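Local atomic coordinates of L-ribulose 3-epimerase (PDB entry 7CJ6), a protein that catalyses the manganese-dependent epimerization of ketoses at C3, acting best on L-ribulose and also on D-ribulose, D-allulose and D-fructose. Residues K5-G10 with G241-E246; D38-A43 with Y62-H67; E152-Y157 with T186-I191; F181-T186 with Y209-E214. One frame throughout, in Å; residues are numbered along the deposited sequence.

Contact 1: K5-G10 with G241-E246; sequences KRLEYG and GPITFE. With MN (manganese (II) ion), chain C; PSJ (D-psicose), chain D.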
# COMPACT_ATOMS: atom_id res chain seq x y z
N LYS A 5 20.56 0.65 -23.54
CA LYS A 5 19.53 -0.20 -22.90
C LYS A 5 19.09 -1.24 -23.93
O LYS A 5 19.01 -0.90 -25.13
CB LYS A 5 18.33 0.63 -22.46
CG LYS A 5 18.62 1.65 -21.37
CD LYS A 5 17.39 2.32 -20.82
CE LYS A 5 17.70 3.32 -19.74
NZ LYS A 5 17.87 2.65 -18.43
N ARG A 6 18.81 -2.46 -23.48
CA ARG A 6 18.24 -3.53 -24.33
C ARG A 6 17.01 -4.09 -23.64
O ARG A 6 16.94 -4.02 -22.38
CB ARG A 6 19.29 -4.60 -24.63
CG ARG A 6 19.62 -5.51 -23.45
CD ARG A 6 21.02 -6.07 -23.61
NE ARG A 6 21.93 -4.97 -23.87
CZ ARG A 6 23.22 -5.11 -24.18
NH1 ARG A 6 23.76 -6.31 -24.26
NH2 ARG A 6 23.96 -4.04 -24.40
N LEU A 7 16.07 -4.61 -24.42
CA LEU A 7 14.95 -5.44 -23.92
C LEU A 7 15.56 -6.72 -23.35
O LEU A 7 16.10 -7.52 -24.13
CB LEU A 7 13.96 -5.75 -25.05
CG LEU A 7 12.72 -6.53 -24.62
CD1 LEU A 7 12.14 -5.97 -23.32
CD2 LEU A 7 11.66 -6.53 -25.71
N GLU A 8 15.53 -6.88 -22.03
CA GLU A 8 16.07 -8.09 -21.36
C GLU A 8 15.25 -8.35 -20.10
O GLU A 8 14.69 -7.40 -19.54
CB GLU A 8 17.55 -7.93 -21.08
CG GLU A 8 17.88 -6.78 -20.15
CD GLU A 8 19.37 -6.55 -20.00
OE1 GLU A 8 19.77 -5.41 -19.77
OE2 GLU A 8 20.12 -7.52 -20.15
N TYR A 9 15.15 -9.62 -19.70
CA TYR A 9 14.25 -10.08 -18.62
C TYR A 9 15.10 -10.52 -17.44
O TYR A 9 16.05 -11.31 -17.62
CB TYR A 9 13.34 -11.19 -19.14
CG TYR A 9 12.58 -10.78 -20.37
CD1 TYR A 9 11.35 -10.15 -20.28
CD2 TYR A 9 13.14 -10.95 -21.63
CE1 TYR A 9 10.67 -9.75 -21.41
CE2 TYR A 9 12.47 -10.54 -22.77
CZ TYR A 9 11.22 -9.95 -22.66
OH TYR A 9 10.56 -9.54 -23.79
N GLY A 10 14.77 -9.99 -16.26
CA GLY A 10 15.53 -10.23 -15.03
C GLY A 10 14.65 -10.80 -13.94
O GLY A 10 13.42 -10.59 -13.98
N GLY A 241 14.03 -2.08 -22.66
CA GLY A 241 14.83 -1.92 -21.44
C GLY A 241 14.63 -3.11 -20.51
O GLY A 241 13.85 -4.02 -20.80
N PRO A 242 15.33 -3.14 -19.36
CA PRO A 242 15.16 -4.21 -18.38
C PRO A 242 13.71 -4.37 -17.92
O PRO A 242 13.05 -3.38 -17.68
CB PRO A 242 16.06 -3.74 -17.23
CG PRO A 242 17.14 -2.93 -17.92
CD PRO A 242 16.38 -2.17 -18.98
N ILE A 243 13.26 -5.62 -17.82
CA ILE A 243 11.99 -6.01 -17.16
C ILE A 243 12.32 -7.10 -16.14
O ILE A 243 12.59 -8.23 -16.57
CB ILE A 243 10.94 -6.48 -18.18
CG1 ILE A 243 10.68 -5.40 -19.23
CG2 ILE A 243 9.67 -6.90 -17.46
CD1 ILE A 243 9.80 -5.85 -20.37
N THR A 244 12.36 -6.78 -14.85
CA THR A 244 12.62 -7.81 -13.81
C THR A 244 11.30 -8.20 -13.14
O THR A 244 10.46 -7.32 -12.84
CB THR A 244 13.76 -7.43 -12.86
OG1 THR A 244 13.37 -7.71 -11.52
CG2 THR A 244 14.21 -6.00 -12.97
N PHE A 245 11.11 -9.51 -12.99
CA PHE A 245 10.07 -10.12 -12.13
C PHE A 245 10.46 -9.91 -10.67
O PHE A 245 11.59 -10.25 -10.27
CB PHE A 245 9.92 -11.61 -12.43
CG PHE A 245 9.03 -12.32 -11.44
CD1 PHE A 245 7.76 -11.83 -11.16
CD2 PHE A 245 9.47 -13.45 -10.78
CE1 PHE A 245 6.94 -12.49 -10.25
CE2 PHE A 245 8.66 -14.10 -9.87
CZ PHE A 245 7.39 -13.62 -9.61
N GLU A 246 9.52 -9.39 -9.90
CA GLU A 246 9.71 -9.05 -8.47
C GLU A 246 8.57 -9.68 -7.67
O GLU A 246 7.39 -9.46 -8.03
CB GLU A 246 9.77 -7.54 -8.31
CG GLU A 246 10.04 -7.11 -6.89
CD GLU A 246 10.47 -5.66 -6.78
OE1 GLU A 246 11.59 -5.42 -6.33
OE2 GLU A 246 9.67 -4.78 -7.14
MN MN C . 9.99 -2.82 -7.54
C1 PSJ D . 10.21 -2.12 -3.27
O1 PSJ D . 8.81 -2.17 -3.01
C2 PSJ D . 10.42 -2.24 -4.75
O2 PSJ D . 9.46 -2.36 -5.45
C3 PSJ D . 11.81 -2.16 -5.33
O3 PSJ D . 12.02 -3.16 -6.32
C4 PSJ D . 12.77 -2.32 -4.17
O4 PSJ D . 12.69 -1.11 -3.42
C5 PSJ D . 14.22 -2.57 -4.58
O5 PSJ D . 14.31 -2.68 -6.00
C6 PSJ D . 14.74 -3.84 -3.91
O6 PSJ D . 16.16 -3.97 -4.11
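The phenol ring of Y9 is met obliquely by the tip of I243, whose CD1 lies 4.1 Å from Y9 CE1, and helix 271-285 packs against the same side chain through L279 and K283. Y9 and I243 run side by side and point the same way. L7 reaches the same methyl as well, with 3.8 Å between L7 CD1 and I243 CD1; its CG is anti to the backbone N (chi1 -176°), and this carries the isobutyl group back over the neighbouring strand. Here the first strand of a TIM barrel, 8-12, is laid parallel to the last, 242-245, and the eight-stranded sheet closes on itself. The seam is sewn by I243 N to E8 O at 2.9 Å and by G10 N to I243 O at 2.8 Å. E8, P242 and T244 occupy the face that looks into the barrel. The E8 carboxylate passes P242 CG and ends in a salt bridge with R65 and a hydrogen bond with H67. Beyond the paired strands, extended E246 binds the manganese ion through OE2 at 2.0 Å; by similarity it is one of the two proton donor/acceptors.

Contact 2: D38-A43 with Y62-H67; sequences DYIEIA and YNLRAH. With PSJ (D-psicose), chain D.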
# COMPACT_ATOMS: atom_id res chain seq x y z
N ASP A 38 17.67 -13.30 -18.44
CA ASP A 38 18.86 -12.66 -19.07
C ASP A 38 19.80 -12.13 -17.99
O ASP A 38 21.03 -12.12 -18.21
CB ASP A 38 18.44 -11.52 -19.99
CG ASP A 38 17.61 -12.02 -21.15
OD1 ASP A 38 18.04 -13.01 -21.77
OD2 ASP A 38 16.54 -11.44 -21.39
N TYR A 39 19.23 -11.66 -16.87
CA TYR A 39 20.01 -11.06 -15.77
C TYR A 39 19.37 -11.39 -14.42
O TYR A 39 18.19 -11.79 -14.36
CB TYR A 39 20.17 -9.55 -15.97
CG TYR A 39 18.90 -8.75 -15.84
CD1 TYR A 39 18.54 -8.15 -14.64
CD2 TYR A 39 18.07 -8.55 -16.93
CE1 TYR A 39 17.37 -7.41 -14.52
CE2 TYR A 39 16.91 -7.81 -16.83
CZ TYR A 39 16.55 -7.24 -15.62
OH TYR A 39 15.40 -6.51 -15.54
N ILE A 40 20.16 -11.21 -13.36
CA ILE A 40 19.65 -11.17 -11.96
C ILE A 40 19.74 -9.72 -11.49
O ILE A 40 20.72 -9.03 -11.84
CB ILE A 40 20.45 -12.13 -11.06
CG1 ILE A 40 19.91 -12.11 -9.62
CG2 ILE A 40 21.93 -11.83 -11.13
CD1 ILE A 40 20.08 -13.42 -8.88
N GLU A 41 18.72 -9.25 -10.76
CA GLU A 41 18.74 -7.92 -10.12
C GLU A 41 19.14 -8.11 -8.65
O GLU A 41 18.34 -8.68 -7.88
CB GLU A 41 17.39 -7.22 -10.25
CG GLU A 41 17.40 -5.80 -9.73
CD GLU A 41 16.05 -5.12 -9.80
OE1 GLU A 41 15.49 -5.04 -10.92
OE2 GLU A 41 15.55 -4.71 -8.74
N ILE A 42 20.35 -7.69 -8.30
CA ILE A 42 20.91 -7.84 -6.92
C ILE A 42 20.44 -6.64 -6.10
O ILE A 42 20.58 -5.51 -6.59
CB ILE A 42 22.44 -7.98 -6.96
CG1 ILE A 42 22.85 -9.12 -7.90
CG2 ILE A 42 22.99 -8.18 -5.54
CD1 ILE A 42 24.27 -9.03 -8.40
N ALA A 43 19.84 -6.91 -4.94
CA ALA A 43 19.39 -5.90 -3.96
C ALA A 43 20.59 -5.50 -3.10
O ALA A 43 21.06 -6.36 -2.33
CB ALA A 43 18.24 -6.44 -3.16
N TYR A 62 27.56 -18.96 -15.01
CA TYR A 62 26.15 -19.23 -15.40
C TYR A 62 25.74 -18.35 -16.59
O TYR A 62 24.55 -18.34 -16.92
CB TYR A 62 25.21 -19.04 -14.22
CG TYR A 62 25.32 -20.14 -13.20
CD1 TYR A 62 24.71 -21.36 -13.41
CD2 TYR A 62 26.06 -19.97 -12.04
CE1 TYR A 62 24.82 -22.39 -12.48
CE2 TYR A 62 26.18 -20.98 -11.11
CZ TYR A 62 25.55 -22.19 -11.33
OH TYR A 62 25.66 -23.20 -10.41
N ASN A 63 26.71 -17.65 -17.19
CA ASN A 63 26.49 -16.76 -18.36
C ASN A 63 25.27 -15.87 -18.10
O ASN A 63 24.36 -15.86 -18.95
CB ASN A 63 26.27 -17.55 -19.64
CG ASN A 63 26.23 -16.67 -20.87
OD1 ASN A 63 25.45 -16.90 -21.79
ND2 ASN A 63 27.08 -15.66 -20.90
N LEU A 64 25.26 -15.17 -16.97
CA LEU A 64 24.13 -14.29 -16.56
C LEU A 64 24.64 -12.86 -16.40
O LEU A 64 25.77 -12.67 -15.92
CB LEU A 64 23.56 -14.81 -15.24
CG LEU A 64 22.17 -14.29 -14.87
CD1 LEU A 64 21.13 -14.78 -15.86
CD2 LEU A 64 21.80 -14.71 -13.46
N ARG A 65 23.83 -11.87 -16.78
CA ARG A 65 24.13 -10.44 -16.52
C ARG A 65 23.55 -10.06 -15.15
O ARG A 65 22.77 -10.87 -14.58
CB ARG A 65 23.61 -9.57 -17.66
CG ARG A 65 24.29 -9.86 -18.99
CD ARG A 65 24.18 -8.71 -19.96
NE ARG A 65 22.82 -8.52 -20.41
CZ ARG A 65 22.23 -9.28 -21.31
NH1 ARG A 65 22.91 -10.28 -21.84
NH2 ARG A 65 20.99 -9.07 -21.69
N ALA A 66 23.93 -8.89 -14.64
CA ALA A 66 23.42 -8.34 -13.37
C ALA A 66 23.10 -6.85 -13.55
O ALA A 66 23.87 -6.13 -14.24
CB ALA A 66 24.43 -8.56 -12.26
N HIS A 67 21.98 -6.43 -12.98
CA HIS A 67 21.73 -5.02 -12.58
C HIS A 67 21.57 -5.00 -11.06
O HIS A 67 21.66 -6.07 -10.42
CB HIS A 67 20.55 -4.43 -13.35
CG HIS A 67 20.76 -4.40 -14.83
ND1 HIS A 67 21.83 -3.75 -15.41
CD2 HIS A 67 20.04 -4.93 -15.83
CE1 HIS A 67 21.76 -3.89 -16.72
NE2 HIS A 67 20.66 -4.61 -17.01
C1 PSJ D . 10.21 -2.12 -3.27
O1 PSJ D . 8.81 -2.17 -3.01
C2 PSJ D . 10.42 -2.24 -4.75
O2 PSJ D . 9.46 -2.36 -5.45
C3 PSJ D . 11.81 -2.16 -5.33
O3 PSJ D . 12.02 -3.16 -6.32
C4 PSJ D . 12.77 -2.32 -4.17
O4 PSJ D . 12.69 -1.11 -3.42
C5 PSJ D . 14.22 -2.57 -4.58
O5 PSJ D . 14.31 -2.68 -6.00
C6 PSJ D . 14.74 -3.84 -3.91
O6 PSJ D . 16.16 -3.97 -4.11
O HOH W 1 22.26 -13.41 -20.03
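The carbonyl oxygen of D38 is gripped twice: R65 N donates to D38 O at 3.2 Å, in the carbonyl plane and on a lone pair, and a water donates to the same oxygen. This bond opens the parallel pairing inside one beta-alpha-beta unit of the TIM barrel, strand 39-43, helix 52-61, strand 65-72. The pairing then alternates sides: I40 N to R65 O at 2.9 Å, H67 N to I40 O, I42 N to H67 O. L64, just before its strand, forks over the neighbouring chain, CD1 lying 3.6 Å from D38 O and CD2 3.7 Å from I40 CG2. With an alanine at L64, both branches are gone, which would probably leave a gap beside I40 CG2 and let that isoleucine shift. A66 CB and I42 CD1 pack next to it. Toward the barrel interior E41 is held by S69. Y39 has its CG between the backbone N and carbonyl carbon (chi1 68°), which turns a face of the ring to H67 in an edge-to-face pair with planes 64° apart. The imidazole comes in by its edge, H67 CD2 standing 3.7 Å from Y39 CD1, off-centre toward the ring's rim.

Contact 3: E152-Y157 with T186-I191; sequences EVVNRY and TYHMNI. With MN (manganese (II) ion), chain C; PSJ (D-psicose), chain D.
The irregular chain 152-157, leaving a strand, runs past helix 186-191 and comes nearest where the CA atoms of N155 and H188 are 5.0 Å apart. The imidazole of H188 is sandwiched: V154 CG1 lies over one face, 3.6 Å from the H188 ring centroid, and Y187 CD2 over the centre of the opposite face. At one end of the ring N155 ND2 gives a weak, bent bond to H188 ND1, 3.1 Å, the amide and ring planes 42° apart. The N155 amide is fixed by an Asx turn, Y157 N donating to N155 OD1 at 2.8 Å, and I191 CD1 packs against ND2. At the other end H188 NE2 donates to O2 of the bound D-psicose at 2.9 Å and, less straight, to O1 at 3.0 Å. A phenylalanine in place of H188 would probably leave O1 and O2 of the sugar without this donor and N155 ND2 without its weak acceptor. Y187 OH bonds to Y157 OH of the second subunit. E152, a proton donor/acceptor by similarity, binds manganese through OE2 at 2.0 Å, and together with H188 forms one wall of the sugar site at the C-terminal mouth of the TIM barrel.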
# COMPACT_ATOMS: atom_id res chain seq x y z
N GLU A 152 12.82 4.56 -9.02
CA GLU A 152 11.61 3.72 -8.92
C GLU A 152 10.52 4.47 -8.15
O GLU A 152 10.68 4.69 -6.93
CB GLU A 152 11.90 2.38 -8.26
CG GLU A 152 10.74 1.42 -8.35
CD GLU A 152 11.03 0.03 -7.84
OE1 GLU A 152 12.11 -0.16 -7.24
OE2 GLU A 152 10.18 -0.85 -8.03
N VAL A 153 9.46 4.84 -8.86
CA VAL A 153 8.19 5.38 -8.30
C VAL A 153 7.56 4.26 -7.47
O VAL A 153 7.26 3.20 -8.05
CB VAL A 153 7.28 5.87 -9.44
CG1 VAL A 153 5.91 6.29 -8.94
CG2 VAL A 153 7.93 6.99 -10.22
N VAL A 154 7.43 4.45 -6.16
CA VAL A 154 6.81 3.42 -5.27
C VAL A 154 5.60 4.05 -4.57
O VAL A 154 5.44 5.29 -4.65
CB VAL A 154 7.83 2.86 -4.28
CG1 VAL A 154 8.89 2.03 -5.00
CG2 VAL A 154 8.48 3.98 -3.48
N ASN A 155 4.78 3.22 -3.92
CA ASN A 155 3.50 3.65 -3.30
C ASN A 155 3.79 4.52 -2.07
O ASN A 155 4.95 4.61 -1.66
CB ASN A 155 2.60 2.45 -2.97
CG ASN A 155 3.11 1.59 -1.84
OD1 ASN A 155 3.17 2.03 -0.69
ND2 ASN A 155 3.44 0.35 -2.15
N ARG A 156 2.74 5.12 -1.53
CA ARG A 156 2.73 6.14 -0.45
C ARG A 156 3.34 5.59 0.84
O ARG A 156 3.81 6.41 1.66
CB ARG A 156 1.27 6.55 -0.20
CG ARG A 156 0.39 5.39 0.22
CD ARG A 156 -1.09 5.72 0.18
NE ARG A 156 -1.52 6.08 -1.17
CZ ARG A 156 -2.66 6.69 -1.44
NH1 ARG A 156 -3.49 7.01 -0.47
NH2 ARG A 156 -2.97 6.99 -2.70
N TYR A 157 3.30 4.27 1.02
CA TYR A 157 3.81 3.56 2.23
C TYR A 157 5.32 3.32 2.11
O TYR A 157 5.91 2.82 3.09
CB TYR A 157 3.09 2.23 2.44
CG TYR A 157 1.59 2.32 2.54
CD1 TYR A 157 0.97 2.82 3.67
CD2 TYR A 157 0.78 1.91 1.49
CE1 TYR A 157 -0.41 2.90 3.77
CE2 TYR A 157 -0.60 1.98 1.57
CZ TYR A 157 -1.20 2.49 2.71
OH TYR A 157 -2.56 2.57 2.79
N THR A 186 4.62 -2.40 -11.55
CA THR A 186 3.16 -2.64 -11.73
C THR A 186 2.50 -2.77 -10.35
O THR A 186 1.35 -2.33 -10.21
CB THR A 186 2.89 -3.86 -12.62
OG1 THR A 186 3.47 -5.02 -12.02
CG2 THR A 186 3.44 -3.66 -14.02
N TYR A 187 3.19 -3.35 -9.38
CA TYR A 187 2.69 -3.47 -7.99
C TYR A 187 2.32 -2.08 -7.47
O TYR A 187 1.19 -1.89 -6.99
CB TYR A 187 3.72 -4.16 -7.09
CG TYR A 187 3.43 -4.02 -5.62
CD1 TYR A 187 2.38 -4.70 -5.03
CD2 TYR A 187 4.19 -3.18 -4.82
CE1 TYR A 187 2.10 -4.57 -3.68
CE2 TYR A 187 3.93 -3.05 -3.47
CZ TYR A 187 2.88 -3.74 -2.89
OH TYR A 187 2.62 -3.61 -1.56
N HIS A 188 3.27 -1.14 -7.53
CA HIS A 188 3.11 0.25 -7.01
C HIS A 188 2.11 1.02 -7.87
O HIS A 188 1.33 1.82 -7.32
CB HIS A 188 4.47 0.95 -6.95
CG HIS A 188 5.42 0.30 -6.00
ND1 HIS A 188 5.22 0.32 -4.64
CD2 HIS A 188 6.56 -0.39 -6.21
CE1 HIS A 188 6.20 -0.33 -4.05
NE2 HIS A 188 7.04 -0.78 -4.99
N MET A 189 2.13 0.77 -9.18
CA MET A 189 1.23 1.44 -10.15
C MET A 189 -0.22 1.05 -9.82
O MET A 189 -1.10 1.93 -9.89
CB MET A 189 1.56 1.02 -11.59
CG MET A 189 2.89 1.56 -12.09
SD MET A 189 3.22 0.97 -13.76
CE MET A 189 2.14 2.03 -14.71
N ASN A 190 -0.43 -0.21 -9.45
CA ASN A 190 -1.76 -0.79 -9.13
C ASN A 190 -2.44 0.05 -8.05
O ASN A 190 -3.68 0.18 -8.08
CB ASN A 190 -1.64 -2.25 -8.70
CG ASN A 190 -2.98 -2.89 -8.44
OD1 ASN A 190 -3.79 -3.05 -9.35
ND2 ASN A 190 -3.24 -3.24 -7.19
N ILE A 191 -1.65 0.59 -7.12
CA ILE A 191 -2.15 1.42 -5.98
C ILE A 191 -2.34 2.87 -6.45
O ILE A 191 -3.46 3.39 -6.26
CB ILE A 191 -1.19 1.32 -4.78
CG1 ILE A 191 -1.17 -0.11 -4.22
CG2 ILE A 191 -1.56 2.34 -3.73
CD1 ILE A 191 -0.07 -0.36 -3.21
MN MN C . 9.99 -2.82 -7.54
C1 PSJ D . 10.21 -2.12 -3.27
O1 PSJ D . 8.81 -2.17 -3.01
C2 PSJ D . 10.42 -2.24 -4.75
O2 PSJ D . 9.46 -2.36 -5.45
C3 PSJ D . 11.81 -2.16 -5.33
O3 PSJ D . 12.02 -3.16 -6.32
C4 PSJ D . 12.77 -2.32 -4.17
O4 PSJ D . 12.69 -1.11 -3.42
C5 PSJ D . 14.22 -2.57 -4.58
O5 PSJ D . 14.31 -2.68 -6.00
C6 PSJ D . 14.74 -3.84 -3.91
O6 PSJ D . 16.16 -3.97 -4.11

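Contact 4: F181-T186 with Y209-E214; sequences FLHLDT and YVHIGE. With MN (manganese (II) ion), chain C; PSJ (D-psicose), chain D.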
# COMPACT_ATOMS: atom_id res chain seq x y z
N PHE A 181 16.61 8.12 -15.44
CA PHE A 181 15.36 7.63 -16.07
C PHE A 181 14.28 7.39 -15.01
O PHE A 181 14.58 7.36 -13.80
CB PHE A 181 15.64 6.34 -16.84
CG PHE A 181 16.54 6.53 -18.04
CD1 PHE A 181 17.92 6.49 -17.90
CD2 PHE A 181 16.00 6.75 -19.30
CE1 PHE A 181 18.74 6.66 -19.00
CE2 PHE A 181 16.83 6.93 -20.39
CZ PHE A 181 18.20 6.88 -20.24
N LEU A 182 13.05 7.22 -15.49
CA LEU A 182 11.92 6.75 -14.65
C LEU A 182 11.99 5.23 -14.55
O LEU A 182 12.36 4.57 -15.54
CB LEU A 182 10.60 7.22 -15.27
CG LEU A 182 9.36 6.99 -14.40
CD1 LEU A 182 9.37 7.91 -13.19
CD2 LEU A 182 8.10 7.19 -15.21
N HIS A 183 11.66 4.70 -13.37
CA HIS A 183 11.52 3.24 -13.10
C HIS A 183 10.09 2.99 -12.62
O HIS A 183 9.71 3.57 -11.59
CB HIS A 183 12.62 2.79 -12.12
CG HIS A 183 12.54 1.37 -11.68
ND1 HIS A 183 13.40 0.84 -10.74
CD2 HIS A 183 11.69 0.37 -12.03
CE1 HIS A 183 13.10 -0.43 -10.54
NE2 HIS A 183 12.05 -0.74 -11.32
N LEU A 184 9.29 2.23 -13.38
CA LEU A 184 7.89 1.92 -13.01
C LEU A 184 7.79 0.47 -12.53
O LEU A 184 8.55 -0.38 -13.04
CB LEU A 184 6.96 2.17 -14.20
CG LEU A 184 6.65 3.63 -14.52
CD1 LEU A 184 5.72 3.73 -15.73
CD2 LEU A 184 6.03 4.34 -13.33
N ASP A 185 6.85 0.22 -11.63
CA ASP A 185 6.62 -1.10 -10.98
C ASP A 185 5.10 -1.33 -10.94
O ASP A 185 4.39 -0.48 -10.37
CB ASP A 185 7.28 -1.12 -9.60
CG ASP A 185 7.11 -2.43 -8.86
OD1 ASP A 185 6.11 -3.10 -9.13
OD2 ASP A 185 7.97 -2.74 -7.99
N THR A 186 4.62 -2.40 -11.55
CA THR A 186 3.16 -2.64 -11.73
C THR A 186 2.50 -2.77 -10.35
O THR A 186 1.35 -2.33 -10.21
CB THR A 186 2.89 -3.86 -12.62
OG1 THR A 186 3.47 -5.02 -12.02
CG2 THR A 186 3.44 -3.66 -14.02
N TYR A 209 13.45 1.55 -16.95
CA TYR A 209 13.45 0.29 -16.17
C TYR A 209 12.04 -0.05 -15.69
O TYR A 209 11.29 0.87 -15.30
CB TYR A 209 14.39 0.44 -14.98
CG TYR A 209 15.06 -0.83 -14.53
CD1 TYR A 209 14.38 -1.80 -13.81
CD2 TYR A 209 16.39 -1.07 -14.83
CE1 TYR A 209 15.01 -2.96 -13.39
CE2 TYR A 209 17.03 -2.22 -14.42
CZ TYR A 209 16.34 -3.17 -13.69
OH TYR A 209 16.98 -4.30 -13.29
N VAL A 210 11.72 -1.34 -15.68
CA VAL A 210 10.36 -1.85 -15.33
C VAL A 210 10.49 -3.00 -14.34
O VAL A 210 11.36 -3.89 -14.53
CB VAL A 210 9.57 -2.30 -16.56
CG1 VAL A 210 8.32 -3.08 -16.14
CG2 VAL A 210 9.20 -1.13 -17.45
N HIS A 211 9.61 -2.98 -13.34
CA HIS A 211 9.36 -4.10 -12.39
C HIS A 211 7.97 -4.65 -12.67
O HIS A 211 7.00 -3.85 -12.70
CB HIS A 211 9.52 -3.63 -10.94
CG HIS A 211 10.94 -3.66 -10.47
ND1 HIS A 211 11.29 -3.44 -9.15
CD2 HIS A 211 12.08 -3.91 -11.13
CE1 HIS A 211 12.60 -3.54 -9.03
NE2 HIS A 211 13.11 -3.82 -10.24
N ILE A 212 7.89 -5.96 -12.90
CA ILE A 212 6.62 -6.73 -13.00
C ILE A 212 6.36 -7.38 -11.64
O ILE A 212 7.11 -8.30 -11.26
CB ILE A 212 6.70 -7.78 -14.12
CG1 ILE A 212 7.05 -7.13 -15.47
CG2 ILE A 212 5.41 -8.58 -14.19
CD1 ILE A 212 6.15 -5.99 -15.85
N GLY A 213 5.32 -6.91 -10.95
CA GLY A 213 4.82 -7.50 -9.69
C GLY A 213 3.31 -7.53 -9.67
O GLY A 213 2.69 -6.51 -10.02
N GLU A 214 2.73 -8.66 -9.26
CA GLU A 214 1.27 -8.81 -9.03
C GLU A 214 0.86 -7.89 -7.87
O GLU A 214 1.74 -7.45 -7.11
CB GLU A 214 0.94 -10.28 -8.77
CG GLU A 214 -0.55 -10.56 -8.74
CD GLU A 214 -1.30 -9.97 -9.92
OE1 GLU A 214 -1.48 -10.68 -10.93
OE2 GLU A 214 -1.68 -8.79 -9.83
MN MN C . 9.99 -2.82 -7.54
C1 PSJ D . 10.21 -2.12 -3.27
O1 PSJ D . 8.81 -2.17 -3.01
C2 PSJ D . 10.42 -2.24 -4.75
O2 PSJ D . 9.46 -2.36 -5.45
C3 PSJ D . 11.81 -2.16 -5.33
O3 PSJ D . 12.02 -3.16 -6.32
C4 PSJ D . 12.77 -2.32 -4.17
O4 PSJ D . 12.69 -1.11 -3.42
C5 PSJ D . 14.22 -2.57 -4.58
O5 PSJ D . 14.31 -2.68 -6.00
C6 PSJ D . 14.74 -3.84 -3.91
O6 PSJ D . 16.16 -3.97 -4.11
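H183 NE2 points at the face of H211, 3.2 Å from H211 CD2 and above the centre of the ring, in an edge-to-face pair with planes 86° apart. The far nitrogen of H183, ND1, bonds to the backbone N of G110, which would hold the rotation of the imidazole. Y209 turns its edge to a face of H183, planes at 55°, with CB also packed over that face, so the three rings form an aromatic cluster. Both nitrogens of H211 are used: ND1 binds manganese at 2.2 Å, and NE2 bonds to E41 OE1, which also takes up the hydroxyl of Y209. This carboxylate would be expected to polarise the imidazole and strengthen it as a metal ligand. D185, its CG anti to the backbone N (chi1 -180°), divides its oxygens: OD2 binds manganese at 2.1 Å and lies near the plane of the H211 ring, whereas OD1 caps helix 186-192 at Y187 N. Along the backbone, L184 N bonds to Y209 O at 3.1 Å, H211 N to L184 O at 2.8 Å, and T186 N to H211 O at 3.0 Å. Past the last of these the T186 hydroxyl takes over, OG1 donating to G213 O at 2.6 Å. The first turn of the helix is thereby tied to the loop after the next strand. Here two neighbouring parallel strands of the xylose isomerase-like TIM barrel each deliver a manganese ligand at their C-terminal ends, where TIM barrels carry their active sites.

How the contacts relate
Three contacts converge on the manganese ion: contact 1 supplies E246, contact 3 E152, and contact 4 D185 and H211, with O2 and O3 of D-psicose completing the shell. Contact 2 sends no ligand, yet with E41 OE1 2.8 Å from H211 NE2 it probably steadies the site from the second shell; its A43 lies beside the sugar. Contacts 1 and 4, with centres about 9 Å apart, are joined as neighbours in the barrel by I212 N and T244 O, 2.9 Å. V153 N and H183 O, 3.0 Å apart, join contacts 3 and 4, which share T186. Contacts 2 and 3, about 23 Å between centres, lie on opposite sides of the chain's centre, yet both touch the sugar.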